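Local coordinates for Oxidored_FMN domain-containing protein ([Pseudomonas] geniculata N1, PDB 6L6J) that is an amine oxidase that binds FMN, a [4Fe-4S] cluster and ADP and probably acts on 6-hydroxypseudooxynicotine in nicotine breakdown, at residues L392-G397 against D467-F472; T406-K409 against Q413-I416; D529-A534 against A650-Q655. One frame throughout, in Å; residues are numbered along the deposited sequence.

Contact 1: L392-G397 against D467-F472; sequences LVIGGG and DDVAGF. With ADP (adenosine-5'-diphosphate), chain D.
Ile394 and Val469 reach toward each other tip to tip, with Ile394 CD1 3.5 Å from Val469 CG2. The strand carrying Ile394 and the helix carrying Val469 run nearly antiparallel, their short axes 164° apart and 10.7 Å from each other at closest approach. Two residues back along the strand, Leu392 extends its CG anti to the backbone N (chi1 -178°). This brings CD2 over one face of the Phe472 ring, 4.0 Å from Phe472 CG, and the two side chains pass each other at a slant. Ile394 is forked between two partners. With CG1 beside the backbone N, its CD1 arm serves the helix, while CG2 lies over the face of the adenine of ADP, 3.7 Å from N1. Past the strand end the chain turns into the glycine-rich loop of a Rossmann-type GxGxxG motif: Gly395 CA lies 3.3 Å from ADP O4', and Gly397, N-cap of the next helix, brings its CA to 3.2 Å from ADP O1A, where a beta carbon would collide with the phosphate oxygen. Cut back to an alanine, Ile394 would lose CD1 and CG2, which would probably open a gap before Val469 and uncover part of the adenine face near N1. No hydrogen bond joins the segments: strand and helix meet through apolar surface alone, which the base shares, while on this side ribose and a phosphate oxygen lie against glycine backbone.

Contact 2: T406-K409 against Q413-I416; sequences TLAK and QVSI
Val414 directs one methyl, CG2, at the helix segment 406-409, where it meets Leu407 and Ala408 together. CG2 is 3.6 Å from Leu407 CB and equally 3.6 Å from Ala408 N, so the methyl rests against the root of one side chain and the backbone of the next residue. The beta carbon of Ala408 stands further off, 4.4 Å from Val414 CG2, and adds a lighter touch. The valine rotation explains this choice: CG1 lies anti to the backbone N (chi1 172°), which leaves CG2 beside that N and facing the helix. Leu407 contributes mainly its CB here, and its side chain also touches Ile391 in the adjoining strand. The small side chain of Ala408 is consistent with the close approach of strand and helix, 6.0 Å between Ala408 CA and Val414 CA. All three touching residues are buried, no hydrogen bond crosses between the segments, and the shared surface is modest at 103 Å².

The outer margin is looser. Gln413, just before the valine, turns away from the helix and is partly exposed. Lys409, partly exposed as well, sends its NZ to the carbonyl O of Glu379. Thr406, by contrast, is buried on the face of the helix turned from the strand, and bonds through OG1 to the carbonyl O of Glu402.

Helix 398-410 and strand 413-417 are the last two elements of a beta-alpha-beta unit that begins with strand 390-394, the opening crossover of a Rossmann-type domain. The valine also leans on Ala404, one turn earlier in the helix. In the parallel sheet, strand 413-417 lies between strands 390-394 and 456-459.

Contact 3: D529-A534 against A650-Q655; sequences DYYYMA and AGQIAQ
Tyr531 and Gln652 are joined at their polar ends by a water molecule, with no direct hydrogen bond between the two segments. The water donates to both, 2.9 Å from Tyr531 OH and 3.0 Å from Gln652 OE1, so the phenol and the amide are each used as acceptors. Nearer the glutamine's backbone, Gln652 CB lies 4.1 Å from Tyr531 CE2. The side chains run obliquely across each other, ring and amide planes 78° apart. Gln652 has CG between its backbone N and carbonyl carbon (chi1 62°) and stretches out beyond it, which carries OE1 as far as the water.

Beside this pair, Tyr532 and Ile653 meet at about a right angle, Tyr532 OH being 4.1 Å from Ile653 CD1. That touch is van der Waals only: the hydroxyl is hydrogen-bonded to Glu430. The two tyrosines also pack on each other, the edge atom CD1 of Tyr532 sitting over the centre of one face of the Tyr531 ring.

Ahead of them the loop is shaped by an Asx turn, in which Asp529 OD2 accepts from Tyr531 N at 3.0 Å, approached from above the carboxylate plane. The loop follows strand 522-527 and leads into helix 533-542 of the OYE-like second alpha/beta domain; across from it, Gln652 sits just before helix 653-666, its carbonyl O accepting from Gln655 N at 2.9 Å. Arg426, an ADP-binding residue, hydrogen-bonds through NH1 to Gly651 O and packs against both Tyr532 and Ile653. Between nearest atoms, the Tyr531 side chain is about 5 Å from that of Cys347, a ligand of the iron-sulfur cluster, and the Ile653 side chain about 6 Å from ADP.

In the fold
From the N terminus the chain first builds the eight-stranded barrel, then the cluster-binding segment, and enters the five-stranded parallel sheet at strand 390-394. Contact 1 closes a loop from that strand to helix 466-472. Contact 2 lies wholly within this loop, a short closure between the helix and second strand of the first beta-alpha-beta unit of the nucleotide-binding domain. The two touch, because strands 390-394 and 413-417 are neighbours: Val393 N is 2.8 Å from Ser415 O. Contact 3 follows in series, its loop running through the second alpha/beta domain; it ties the turn between strand 522-527 and helix 533-542 to the start of the last helix, 653-666, beside ADP and the iron-sulfur cluster.

Contact 1: L392-G397 against D467-F472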
ATOM      1  N   LEU A 392       2.795   1.306  32.260  1.00 41.10           N
ATOM      2  CA  LEU A 392       4.127   0.748  31.904  1.00 38.47           C
ATOM      3  C   LEU A 392       3.977  -0.100  30.636  1.00 36.63           C
ATOM      4  O   LEU A 392       3.205  -1.081  30.657  1.00 35.35           O
ATOM      5  CB  LEU A 392       4.678  -0.088  33.064  1.00 37.82           C
ATOM      6  CG  LEU A 392       6.076  -0.684  32.862  1.00 38.13           C
ATOM      7  CD1 LEU A 392       7.078   0.362  32.396  1.00 38.97           C
ATOM      8  CD2 LEU A 392       6.585  -1.342  34.140  1.00 37.88           C
ATOM      9  N   VAL A 393       4.686   0.281  29.573  1.00 35.11           N
ATOM     10  CA  VAL A 393       4.755  -0.487  28.298  1.00 34.53           C
ATOM     11  C   VAL A 393       6.094  -1.226  28.270  1.00 34.01           C
ATOM     12  O   VAL A 393       7.155  -0.574  28.332  1.00 33.72           O
ATOM     13  CB  VAL A 393       4.560   0.433  27.078  1.00 34.50           C
ATOM     14  CG1 VAL A 393       4.784  -0.301  25.771  1.00 35.14           C
ATOM     15  CG2 VAL A 393       3.189   1.093  27.090  1.00 34.53           C
ATOM     16  N   ILE A 394       6.040  -2.543  28.142  1.00 33.97           N
ATOM     17  CA  ILE A 394       7.242  -3.418  28.145  1.00 35.60           C
ATOM     18  C   ILE A 394       7.477  -3.917  26.715  1.00 35.12           C
ATOM     19  O   ILE A 394       6.763  -4.842  26.278  1.00 38.29           O
ATOM     20  CB  ILE A 394       7.064  -4.547  29.175  1.00 35.13           C
ATOM     21  CG1 ILE A 394       6.326  -4.035  30.415  1.00 38.13           C
ATOM     22  CG2 ILE A 394       8.409  -5.165  29.511  1.00 35.27           C
ATOM     23  CD1 ILE A 394       6.363  -4.968  31.598  1.00 40.38           C
ATOM     24  N   GLY A 395       8.421  -3.300  26.007  1.00 34.00           N
ATOM     25  CA  GLY A 395       8.736  -3.619  24.601  1.00 35.86           C
ATOM     26  C   GLY A 395       8.880  -2.368  23.739  1.00 34.77           C
ATOM     27  O   GLY A 395       7.940  -1.543  23.699  1.00 36.09           O
ATOM     28  N   GLY A 396      10.005  -2.244  23.044  1.00 33.54           N
ATOM     29  CA  GLY A 396      10.332  -1.069  22.214  1.00 35.62           C
ATOM     30  C   GLY A 396      10.108  -1.321  20.739  1.00 32.63           C
ATOM     31  O   GLY A 396      10.619  -0.533  19.948  1.00 33.98           O
ATOM     32  N   GLY A 397       9.356  -2.365  20.386  1.00 31.22           N
ATOM     33  CA  GLY A 397       8.948  -2.643  18.994  1.00 30.47           C
ATOM     34  C   GLY A 397       7.826  -1.714  18.539  1.00 31.16           C
ATOM     35  O   GLY A 397       7.381  -0.841  19.295  1.00 33.84           O
ATOM     36  N   ASP A 467       9.189  -9.190  39.019  1.00 63.69           N
ATOM     37  CA  ASP A 467       9.430  -8.428  40.277  1.00 63.48           C
ATOM     38  C   ASP A 467       9.466  -6.935  39.964  1.00 59.80           C
ATOM     39  O   ASP A 467       8.747  -6.175  40.634  1.00 65.83           O
ATOM     40  CB  ASP A 467      10.756  -8.818  40.941  1.00 70.65           C
ATOM     41  CG  ASP A 467      10.715 -10.139  41.689  1.00 73.58           C
ATOM     42  OD1 ASP A 467       9.833 -10.287  42.565  1.00 66.43           O
ATOM     43  OD2 ASP A 467      11.550 -11.017  41.370  1.00 72.28           O
ATOM     44  N   ASP A 468      10.288  -6.548  38.987  1.00 58.45           N
ATOM     45  CA  ASP A 468      10.593  -5.130  38.648  1.00 57.39           C
ATOM     46  C   ASP A 468       9.283  -4.431  38.275  1.00 55.44           C
ATOM     47  O   ASP A 468       9.113  -3.265  38.660  1.00 55.29           O
ATOM     48  CB  ASP A 468      11.632  -5.024  37.524  1.00 57.22           C
ATOM     49  CG  ASP A 468      12.760  -6.043  37.602  1.00 60.93           C
ATOM     50  OD1 ASP A 468      13.291  -6.258  38.704  1.00 68.81           O
ATOM     51  OD2 ASP A 468      13.081  -6.641  36.567  1.00 63.88           O
ATOM     52  N   VAL A 469       8.385  -5.149  37.591  1.00 55.11           N
ATOM     53  CA  VAL A 469       7.099  -4.622  37.041  1.00 56.62           C
ATOM     54  C   VAL A 469       6.129  -4.357  38.191  1.00 58.07           C
ATOM     55  O   VAL A 469       5.494  -3.291  38.170  1.00 56.45           O
ATOM     56  CB  VAL A 469       6.487  -5.587  36.008  1.00 61.84           C
ATOM     57  CG1 VAL A 469       5.126  -5.112  35.514  1.00 57.26           C
ATOM     58  CG2 VAL A 469       7.433  -5.819  34.831  1.00 62.71           C
ATOM     59  N   ALA A 470       6.007  -5.298  39.136  1.00 63.12           N
ATOM     60  CA  ALA A 470       5.203  -5.146  40.378  1.00 64.93           C
ATOM     61  C   ALA A 470       5.685  -3.917  41.161  1.00 65.44           C
ATOM     62  O   ALA A 470       4.836  -3.079  41.526  1.00 67.08           O
ATOM     63  CB  ALA A 470       5.299  -6.392  41.221  1.00 66.59           C
ATOM     64  N   GLY A 471       7.001  -3.828  41.397  1.00 65.42           N
ATOM     65  CA  GLY A 471       7.671  -2.705  42.088  1.00 64.67           C
ATOM     66  C   GLY A 471       7.210  -1.352  41.573  1.00 66.22           C
ATOM     67  O   GLY A 471       6.871  -0.492  42.405  1.00 74.95           O
ATOM     68  N   PHE A 472       7.161  -1.179  40.251  1.00 60.55           N
ATOM     69  CA  PHE A 472       6.828   0.094  39.555  1.00 59.15           C
ATOM     70  C   PHE A 472       5.406   0.554  39.926  1.00 55.03           C
ATOM     71  O   PHE A 472       5.108   1.765  39.843  1.00 47.79           O
ATOM     72  CB  PHE A 472       7.009  -0.094  38.044  1.00 59.84           C
ATOM     73  CG  PHE A 472       7.026   1.177  37.228  1.00 67.26           C
ATOM     74  CD1 PHE A 472       5.844   1.764  36.792  1.00 70.58           C
ATOM     75  CD2 PHE A 472       8.227   1.781  36.875  1.00 66.45           C
ATOM     76  CE1 PHE A 472       5.859   2.928  36.039  1.00 68.17           C
ATOM     77  CE2 PHE A 472       8.239   2.942  36.117  1.00 65.32           C
ATOM     78  CZ  PHE A 472       7.056   3.512  35.703  1.00 69.09           C
TER
HETATM   79  PB  ADP D 703       6.262  -6.184  18.174  1.00 31.73           P
HETATM   80  O1B ADP D 703       6.425  -4.763  18.664  1.00 30.66           O
HETATM   81  O2B ADP D 703       6.074  -6.289  16.661  1.00 29.63           O
HETATM   82  O3B ADP D 703       5.216  -6.942  18.952  1.00 34.39           O
HETATM   83  PA  ADP D 703       9.136  -6.561  18.604  1.00 30.59           P
HETATM   84  O1A ADP D 703       9.352  -5.487  17.591  1.00 29.62           O
HETATM   85  O2A ADP D 703       9.910  -7.821  18.487  1.00 29.48           O
HETATM   86  O3A ADP D 703       7.605  -6.979  18.537  1.00 31.62           O
HETATM   87  O5' ADP D 703       9.259  -5.936  20.086  1.00 31.25           O
HETATM   88  C5' ADP D 703       9.765  -6.696  21.208  1.00 30.95           C
HETATM   89  C4' ADP D 703      10.775  -5.868  21.963  1.00 32.04           C
HETATM   90  O4' ADP D 703      10.584  -6.090  23.387  1.00 32.12           O
HETATM   91  C3' ADP D 703      12.250  -6.218  21.694  1.00 34.70           C
HETATM   92  O3' ADP D 703      13.116  -5.091  21.764  1.00 30.89           O
HETATM   93  C2' ADP D 703      12.535  -7.200  22.836  1.00 36.46           C
HETATM   94  O2' ADP D 703      13.901  -7.450  23.101  1.00 35.78           O
HETATM   95  C1' ADP D 703      11.823  -6.445  23.954  1.00 36.10           C
HETATM   96  N9  ADP D 703      11.635  -7.217  25.183  1.00 37.54           N
HETATM   97  C8  ADP D 703      11.340  -8.555  25.311  1.00 36.13           C
HETATM   98  N7  ADP D 703      11.261  -8.949  26.557  1.00 37.43           N
HETATM   99  C5  ADP D 703      11.542  -7.805  27.301  1.00 39.11           C
HETATM  100  C6  ADP D 703      11.618  -7.554  28.691  1.00 38.91           C
HETATM  101  N6  ADP D 703      11.394  -8.471  29.623  1.00 36.06           N
HETATM  102  N1  ADP D 703      11.914  -6.293  29.094  1.00 40.13           N
HETATM  103  C2  ADP D 703      12.120  -5.361  28.158  1.00 38.08           C
HETATM  104  N3  ADP D 703      12.070  -5.478  26.835  1.00 36.26           N
HETATM  105  C4  ADP D 703      11.773  -6.733  26.463  1.00 35.85           C

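Contact 2: T406-K409 against Q413-I416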
ATOM      1  N   THR A 406       0.071   6.530  21.640  1.00 30.91           N
ATOM      2  CA  THR A 406      -1.407   6.732  21.682  1.00 34.69           C
ATOM      3  C   THR A 406      -1.841   7.179  23.084  1.00 33.91           C
ATOM      4  O   THR A 406      -2.531   8.206  23.189  1.00 31.88           O
ATOM      5  CB  THR A 406      -2.169   5.484  21.218  1.00 35.46           C
ATOM      6  OG1 THR A 406      -1.736   5.149  19.899  1.00 37.59           O
ATOM      7  CG2 THR A 406      -3.666   5.692  21.212  1.00 33.10           C
ATOM      8  N   LEU A 407      -1.407   6.461  24.119  1.00 34.99           N
ATOM      9  CA  LEU A 407      -1.689   6.816  25.540  1.00 37.04           C
ATOM     10  C   LEU A 407      -1.108   8.209  25.847  1.00 38.20           C
ATOM     11  O   LEU A 407      -1.852   9.055  26.382  1.00 37.91           O
ATOM     12  CB  LEU A 407      -1.101   5.724  26.444  1.00 37.02           C
ATOM     13  CG  LEU A 407      -1.701   4.330  26.257  1.00 36.15           C
ATOM     14  CD1 LEU A 407      -0.849   3.280  26.941  1.00 36.50           C
ATOM     15  CD2 LEU A 407      -3.130   4.282  26.770  1.00 36.92           C
ATOM     16  N   ALA A 408       0.161   8.456  25.494  1.00 39.66           N
ATOM     17  CA  ALA A 408       0.841   9.762  25.691  1.00 43.10           C
ATOM     18  C   ALA A 408      -0.055  10.886  25.160  1.00 44.65           C
ATOM     19  O   ALA A 408      -0.242  11.871  25.906  1.00 45.68           O
ATOM     20  CB  ALA A 408       2.198   9.788  25.032  1.00 45.06           C
ATOM     21  N   LYS A 409      -0.589  10.728  23.938  1.00 46.16           N
ATOM     22  CA  LYS A 409      -1.369  11.770  23.206  1.00 45.03           C
ATOM     23  C   LYS A 409      -2.674  12.061  23.945  1.00 43.23           C
ATOM     24  O   LYS A 409      -3.074  13.223  23.970  1.00 42.56           O
ATOM     25  CB  LYS A 409      -1.726  11.331  21.785  1.00 49.12           C
ATOM     26  CG  LYS A 409      -0.566  11.264  20.802  1.00 52.02           C
ATOM     27  CD  LYS A 409      -0.861  11.917  19.472  1.00 50.49           C
ATOM     28  CE  LYS A 409      -2.039  11.298  18.757  1.00 51.22           C
ATOM     29  NZ  LYS A 409      -2.065  11.707  17.333  1.00 52.75           N
ATOM     30  N   GLN A 413       0.074   9.370  31.971  1.00 41.95           N
ATOM     31  CA  GLN A 413       1.499   9.248  32.389  1.00 45.13           C
ATOM     32  C   GLN A 413       2.009   7.909  31.851  1.00 43.27           C
ATOM     33  O   GLN A 413       1.432   6.887  32.230  1.00 46.87           O
ATOM     34  CB  GLN A 413       1.654   9.345  33.917  1.00 45.54           C
ATOM     35  CG  GLN A 413       1.006  10.580  34.538  1.00 43.31           C
ATOM     36  CD  GLN A 413       1.502  11.860  33.913  1.00 42.55           C
ATOM     37  OE1 GLN A 413       2.683  12.014  33.626  1.00 40.93           O
ATOM     38  NE2 GLN A 413       0.590  12.788  33.682  1.00 43.26           N
ATOM     39  N   VAL A 414       3.019   7.920  30.978  1.00 40.83           N
ATOM     40  CA  VAL A 414       3.454   6.720  30.203  1.00 39.35           C
ATOM     41  C   VAL A 414       4.946   6.474  30.417  1.00 38.63           C
ATOM     42  O   VAL A 414       5.738   7.322  30.024  1.00 41.99           O
ATOM     43  CB  VAL A 414       3.141   6.874  28.701  1.00 39.18           C
ATOM     44  CG1 VAL A 414       3.744   5.741  27.875  1.00 36.94           C
ATOM     45  CG2 VAL A 414       1.639   7.002  28.456  1.00 37.56           C
ATOM     46  N   SER A 415       5.305   5.322  30.975  1.00 40.04           N
ATOM     47  CA  SER A 415       6.691   4.793  30.957  1.00 40.76           C
ATOM     48  C   SER A 415       6.777   3.655  29.933  1.00 41.86           C
ATOM     49  O   SER A 415       5.818   2.858  29.845  1.00 42.16           O
ATOM     50  CB  SER A 415       7.116   4.368  32.328  1.00 39.70           C
ATOM     51  OG  SER A 415       7.336   5.515  33.129  1.00 41.15           O
ATOM     52  N   ILE A 416       7.869   3.617  29.165  1.00 41.19           N
ATOM     53  CA  ILE A 416       8.187   2.511  28.212  1.00 43.76           C
ATOM     54  C   ILE A 416       9.636   2.041  28.441  1.00 42.16           C
ATOM     55  O   ILE A 416      10.540   2.897  28.536  1.00 41.06           O
ATOM     56  CB  ILE A 416       7.919   2.954  26.759  1.00 46.47           C
ATOM     57  CG1 ILE A 416       8.315   1.871  25.755  1.00 47.17           C
ATOM     58  CG2 ILE A 416       8.598   4.280  26.450  1.00 48.90           C
ATOM     59  CD1 ILE A 416       7.620   1.990  24.412  1.00 49.61           C
TER

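Contact 3: D529-A534 against A650-Q655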
ATOM      1  N   ASP A 529       7.086 -19.015   5.075  1.00 30.34           N
ATOM      2  CA  ASP A 529       6.488 -17.776   5.630  1.00 28.48           C
ATOM      3  C   ASP A 529       5.684 -17.085   4.531  1.00 28.73           C
ATOM      4  O   ASP A 529       4.610 -16.583   4.855  1.00 31.22           O
ATOM      5  CB  ASP A 529       7.555 -16.830   6.170  1.00 28.75           C
ATOM      6  CG  ASP A 529       7.030 -15.440   6.449  1.00 28.18           C
ATOM      7  OD1 ASP A 529       6.454 -15.242   7.523  1.00 26.45           O
ATOM      8  OD2 ASP A 529       7.175 -14.590   5.563  1.00 30.89           O
ATOM      9  N   TYR A 530       6.217 -17.037   3.304  1.00 27.26           N
ATOM     10  CA  TYR A 530       5.503 -16.629   2.057  1.00 26.91           C
ATOM     11  C   TYR A 530       5.487 -15.098   1.895  1.00 27.81           C
ATOM     12  O   TYR A 530       4.783 -14.583   0.972  1.00 25.88           O
ATOM     13  CB  TYR A 530       4.061 -17.177   2.037  1.00 25.02           C
ATOM     14  CG  TYR A 530       3.909 -18.670   1.854  1.00 24.03           C
ATOM     15  CD1 TYR A 530       5.001 -19.524   1.811  1.00 23.65           C
ATOM     16  CD2 TYR A 530       2.650 -19.242   1.754  1.00 23.21           C
ATOM     17  CE1 TYR A 530       4.856 -20.892   1.633  1.00 23.57           C
ATOM     18  CE2 TYR A 530       2.479 -20.610   1.614  1.00 22.96           C
ATOM     19  CZ  TYR A 530       3.584 -21.438   1.546  1.00 24.44           C
ATOM     20  OH  TYR A 530       3.378 -22.763   1.341  1.00 21.26           O
ATOM     21  N   TYR A 531       6.211 -14.350   2.735  1.00 28.29           N
ATOM     22  CA  TYR A 531       6.300 -12.865   2.590  1.00 27.77           C
ATOM     23  C   TYR A 531       7.749 -12.450   2.273  1.00 28.79           C
ATOM     24  O   TYR A 531       8.396 -13.142   1.492  1.00 45.66           O
ATOM     25  CB  TYR A 531       5.591 -12.272   3.810  1.00 26.22           C
ATOM     26  CG  TYR A 531       5.318 -10.794   3.754  1.00 27.15           C
ATOM     27  CD1 TYR A 531       5.406 -10.076   2.576  1.00 27.24           C
ATOM     28  CD2 TYR A 531       5.009 -10.091   4.902  1.00 30.09           C
ATOM     29  CE1 TYR A 531       5.207  -8.706   2.543  1.00 27.69           C
ATOM     30  CE2 TYR A 531       4.771  -8.721   4.880  1.00 29.09           C
ATOM     31  CZ  TYR A 531       4.881  -8.016   3.698  1.00 28.53           C
ATOM     32  OH  TYR A 531       4.655  -6.661   3.660  1.00 27.20           O
ATOM     33  N   TYR A 532       8.294 -11.411   2.893  1.00 27.64           N
ATOM     34  CA  TYR A 532       9.578 -10.773   2.485  1.00 28.06           C
ATOM     35  C   TYR A 532      10.798 -11.377   3.194  1.00 27.44           C
ATOM     36  O   TYR A 532      11.895 -11.237   2.664  1.00 30.78           O
ATOM     37  CB  TYR A 532       9.519  -9.282   2.822  1.00 27.49           C
ATOM     38  CG  TYR A 532       9.372  -9.000   4.296  1.00 25.85           C
ATOM     39  CD1 TYR A 532       8.123  -8.904   4.878  1.00 27.24           C
ATOM     40  CD2 TYR A 532      10.474  -8.806   5.108  1.00 26.95           C
ATOM     41  CE1 TYR A 532       7.959  -8.606   6.221  1.00 26.66           C
ATOM     42  CE2 TYR A 532      10.335  -8.514   6.452  1.00 27.23           C
ATOM     43  CZ  TYR A 532       9.075  -8.413   7.015  1.00 27.12           C
ATOM     44  OH  TYR A 532       8.945  -8.125   8.347  1.00 25.91           O
ATOM     45  N   MET A 533      10.646 -11.976   4.377  1.00 26.52           N
ATOM     46  CA  MET A 533      11.808 -12.295   5.243  1.00 25.89           C
ATOM     47  C   MET A 533      12.773 -13.256   4.540  1.00 25.41           C
ATOM     48  O   MET A 533      13.993 -13.086   4.685  1.00 26.68           O
ATOM     49  CB  MET A 533      11.390 -12.916   6.569  1.00 27.54           C
ATOM     50  CG  MET A 533      12.568 -13.249   7.479  1.00 29.58           C
ATOM     51  SD  MET A 533      13.751 -11.880   7.718  1.00 31.69           S
ATOM     52  CE  MET A 533      12.997 -11.024   9.101  1.00 31.07           C
ATOM     53  N   ALA A 534      12.270 -14.225   3.800  1.00 25.09           N
ATOM     54  CA  ALA A 534      13.128 -15.223   3.127  1.00 26.92           C
ATOM     55  C   ALA A 534      13.769 -14.593   1.892  1.00 27.76           C
ATOM     56  O   ALA A 534      14.954 -14.901   1.647  1.00 27.97           O
ATOM     57  CB  ALA A 534      12.354 -16.472   2.794  1.00 26.59           C
ATOM     58  N   ALA A 650       2.101 -13.509  16.182  1.00 33.21           N
ATOM     59  CA  ALA A 650       3.013 -13.056  15.097  1.00 32.20           C
ATOM     60  C   ALA A 650       2.201 -12.526  13.900  1.00 30.92           C
ATOM     61  O   ALA A 650       1.106 -13.079  13.596  1.00 28.84           O
ATOM     62  CB  ALA A 650       3.919 -14.186  14.678  1.00 31.55           C
ATOM     63  N   GLY A 651       2.722 -11.504  13.220  1.00 27.72           N
ATOM     64  CA  GLY A 651       2.116 -10.992  11.978  1.00 28.69           C
ATOM     65  C   GLY A 651       2.908  -9.856  11.394  1.00 28.37           C
ATOM     66  O   GLY A 651       3.870  -9.410  12.051  1.00 30.40           O
ATOM     67  N   GLN A 652       2.531  -9.391  10.203  1.00 28.34           N
ATOM     68  CA  GLN A 652       3.184  -8.210   9.566  1.00 28.10           C
ATOM     69  C   GLN A 652       3.158  -7.043  10.556  1.00 28.91           C
ATOM     70  O   GLN A 652       2.272  -7.016  11.459  1.00 33.06           O
ATOM     71  CB  GLN A 652       2.535  -7.842   8.230  1.00 27.65           C
ATOM     72  CG  GLN A 652       1.071  -7.433   8.297  1.00 26.21           C
ATOM     73  CD  GLN A 652       0.667  -6.735   7.021  1.00 27.49           C
ATOM     74  OE1 GLN A 652       1.408  -5.910   6.482  1.00 26.02           O
ATOM     75  NE2 GLN A 652      -0.517  -7.057   6.518  1.00 29.09           N
ATOM     76  N   ILE A 653       4.078  -6.102  10.384  1.00 30.11           N
ATOM     77  CA  ILE A 653       4.300  -4.950  11.314  1.00 29.20           C
ATOM     78  C   ILE A 653       3.016  -4.126  11.462  1.00 26.76           C
ATOM     79  O   ILE A 653       2.789  -3.648  12.583  1.00 26.19           O
ATOM     80  CB  ILE A 653       5.496  -4.108  10.844  1.00 28.87           C
ATOM     81  CG1 ILE A 653       6.802  -4.818  11.183  1.00 29.84           C
ATOM     82  CG2 ILE A 653       5.468  -2.706  11.420  1.00 32.91           C
ATOM     83  CD1 ILE A 653       7.883  -4.553  10.171  1.00 33.13           C
ATOM     84  N   ALA A 654       2.221  -3.988  10.395  1.00 25.24           N
ATOM     85  CA  ALA A 654       0.904  -3.298  10.412  1.00 26.42           C
ATOM     86  C   ALA A 654       0.065  -3.782  11.593  1.00 27.59           C
ATOM     87  O   ALA A 654      -0.639  -2.959  12.179  1.00 29.04           O
ATOM     88  CB  ALA A 654       0.142  -3.515   9.132  1.00 25.59           C
ATOM     89  N   GLN A 655       0.141  -5.076  11.913  1.00 29.71           N
ATOM     90  CA  GLN A 655      -0.666  -5.718  12.988  1.00 28.81           C
ATOM     91  C   GLN A 655      -0.154  -5.246  14.348  1.00 28.40           C
ATOM     92  O   GLN A 655      -0.969  -5.103  15.263  1.00 31.35           O
ATOM     93  CB  GLN A 655      -0.583  -7.240  12.881  1.00 28.71           C
ATOM     94  CG  GLN A 655      -1.503  -7.968  13.845  1.00 28.55           C
ATOM     95  CD  GLN A 655      -2.960  -7.633  13.639  1.00 27.97           C
ATOM     96  OE1 GLN A 655      -3.516  -7.867  12.555  1.00 26.92           O
ATOM     97  NE2 GLN A 655      -3.574  -7.087  14.686  1.00 24.19           N
TER
HETATM   98  O   HOH W   1       1.766  -6.543   3.537  1.00 34.59           O